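Side-chain contact in type III restriction-modification enzyme EcoP15I Res subunit (Escherichia coli, PDB 4ZCF), which cleaves DNA downstream of one of two inversely oriented recognition sites, working with the Mod subunit as an ATP-binding, helicase-type restriction subunit: residues 28-33 and 103-108. Residues are numbered along the deposited sequence; the frame is centred on the assembly and turned at random.
Sequences ATPHLT and KSFGIN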
loop_
_atom_site.group_PDB
_atom_site.type_symbol
_atom_site.label_atom_id
_atom_site.label_comp_id
_atom_site.label_asym_id
_atom_site.label_seq_id
_atom_site.Cartn_x
_atom_site.Cartn_y
_atom_site.Cartn_z
ATOM N N ALA C 28 11.758 -40.371 6.311
ATOM C CA ALA C 28 12.340 -39.040 6.506
ATOM C C ALA C 28 11.866 -38.462 7.837
ATOM O O ALA C 28 10.725 -38.701 8.243
ATOM C CB ALA C 28 11.959 -38.116 5.366
ATOM N N THR C 29 12.760 -37.712 8.514
ATOM C CA THR C 29 12.531 -37.110 9.831
ATOM C C THR C 29 12.540 -35.587 9.798
ATOM O O THR C 29 13.571 -34.984 9.471
ATOM C CB THR C 29 13.546 -37.621 10.899
ATOM O OG1 THR C 29 14.190 -38.834 10.479
ATOM C CG2 THR C 29 12.908 -37.786 12.280
ATOM N N PRO C 30 11.426 -34.946 10.210
ATOM C CA PRO C 30 11.395 -33.481 10.245
ATOM C C PRO C 30 12.021 -32.935 11.543
ATOM O O PRO C 30 11.497 -33.159 12.643
ATOM C CB PRO C 30 9.900 -33.149 10.078
ATOM C CG PRO C 30 9.163 -34.495 10.067
ATOM C CD PRO C 30 10.123 -35.505 10.612
ATOM N N HIS C 31 13.176 -32.242 11.397
ATOM C CA HIS C 31 13.973 -31.671 12.482
ATOM C C HIS C 31 13.744 -30.179 12.698
ATOM O O HIS C 31 14.179 -29.345 11.890
ATOM C CB HIS C 31 15.469 -31.947 12.268
ATOM C CG HIS C 31 15.902 -33.340 12.608
ATOM N ND1 HIS C 31 15.609 -34.412 11.780
ATOM C CD2 HIS C 31 16.649 -33.782 13.648
ATOM C CE1 HIS C 31 16.165 -35.471 12.353
ATOM N NE2 HIS C 31 16.807 -35.140 13.475
ATOM N N LEU C 32 13.105 -29.849 13.833
ATOM C CA LEU C 32 12.815 -28.483 14.260
ATOM C C LEU C 32 14.049 -27.858 14.879
ATOM O O LEU C 32 14.827 -28.561 15.527
ATOM C CB LEU C 32 11.660 -28.454 15.278
ATOM C CG LEU C 32 10.285 -28.896 14.789
ATOM C CD1 LEU C 32 9.387 -29.194 15.951
ATOM C CD2 LEU C 32 9.634 -27.849 13.894
ATOM N N THR C 33 14.217 -26.525 14.684
ATOM C CA THR C 33 15.320 -25.715 15.207
ATOM C C THR C 33 15.115 -25.405 16.688
ATOM O O THR C 33 13.978 -25.408 17.161
ATOM C CB THR C 33 15.562 -24.471 14.330
ATOM O OG1 THR C 33 16.775 -23.839 14.734
ATOM C CG2 THR C 33 14.407 -23.461 14.368
ATOM N N LYS C 103 1.212 -32.288 4.500
ATOM C CA LYS C 103 0.466 -33.251 5.319
ATOM C C LYS C 103 1.442 -34.140 6.129
ATOM O O LYS C 103 1.460 -34.076 7.364
ATOM C CB LYS C 103 -0.493 -34.077 4.438
ATOM C CG LYS C 103 -1.336 -35.111 5.192
ATOM C CD LYS C 103 -2.328 -35.814 4.279
ATOM C CE LYS C 103 -3.755 -35.476 4.641
ATOM N NZ LYS C 103 -4.703 -35.740 3.519
ATOM N N SER C 104 2.321 -34.870 5.417
ATOM C CA SER C 104 3.276 -35.811 5.999
ATOM C C SER C 104 4.366 -35.234 6.902
ATOM O O SER C 104 4.689 -35.853 7.917
ATOM C CB SER C 104 3.895 -36.676 4.906
ATOM O OG SER C 104 2.897 -37.338 4.147
ATOM N N PHE C 105 4.940 -34.070 6.539
ATOM C CA PHE C 105 6.092 -33.500 7.244
ATOM C C PHE C 105 5.981 -32.105 7.834
ATOM O O PHE C 105 6.889 -31.682 8.558
ATOM C CB PHE C 105 7.342 -33.597 6.350
ATOM C CG PHE C 105 7.476 -34.930 5.655
ATOM C CD1 PHE C 105 7.769 -36.085 6.378
ATOM C CD2 PHE C 105 7.284 -35.038 4.281
ATOM C CE1 PHE C 105 7.885 -37.321 5.733
ATOM C CE2 PHE C 105 7.408 -36.274 3.636
ATOM C CZ PHE C 105 7.704 -37.404 4.367
ATOM N N GLY C 106 4.916 -31.390 7.504
ATOM C CA GLY C 106 4.726 -30.030 7.997
ATOM C C GLY C 106 5.640 -29.005 7.354
ATOM O O GLY C 106 6.047 -28.036 8.001
ATOM N N ILE C 107 5.975 -29.218 6.073
ATOM C CA ILE C 107 6.736 -28.265 5.277
ATOM C C ILE C 107 5.651 -27.235 4.876
ATOM O O ILE C 107 4.612 -27.622 4.335
ATOM C CB ILE C 107 7.447 -28.935 4.056
ATOM C CG1 ILE C 107 8.310 -30.167 4.460
ATOM C CG2 ILE C 107 8.245 -27.915 3.220
ATOM C CD1 ILE C 107 9.628 -29.891 5.266
ATOM N N ASN C 108 5.840 -25.957 5.249
ATOM C CA ASN C 108 4.818 -24.939 4.992
ATOM C C ASN C 108 5.275 -23.747 4.136
ATOM O O ASN C 108 4.496 -22.815 3.914
ATOM C CB ASN C 108 4.172 -24.486 6.320
ATOM C CG ASN C 108 5.083 -23.701 7.228
ATOM O OD1 ASN C 108 6.199 -24.124 7.555
ATOM N ND2 ASN C 108 4.596 -22.557 7.697
#
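Phe105 fits against Ala28 and Pro30, residues separated by one position on the short strand 29-31 and the loop leading into it. The ring is reached at two places. Phe105 CE1 lies 4.2 Å from Ala28 CB and 4.0 Å from Ala28 O, the carbonyl approaching obliquely. On the same side of the ring, next to CE1, Pro30 CG lies at the edge near the ring plane, and 4.2 Å from Phe105 CB. The rest of the proline contact is with the backbone: Pro30 CB comes to 3.7 Å of Phe105 O. With CG anti to the carbonyl carbon (chi1 -44°), the ring projects away from that oxygen and reaches back to Ala28. Ser104 CB, one residue earlier in the same helix, stands 3.7 Å above the centre of one face of the Phe105 ring. Gly106 breaks the helical path with positive phi (73°). Leu46 of strand 45-47, the antiparallel partner of strand 29-31, touches all three residues, while Met22 of helix 12-22 and Phe25 also meet the phenylalanine. The contact thus joins a two-stranded sheet to the C-terminal end of helix 90-105, whose far end follows the P-loop and lines the AMP pocket with Lys90 and Thr91. Carbons meet carbons and carbonyl oxygens, no hydrogen bond crosses, and 156 Å² is buried, consistent with modest van der Waals packing.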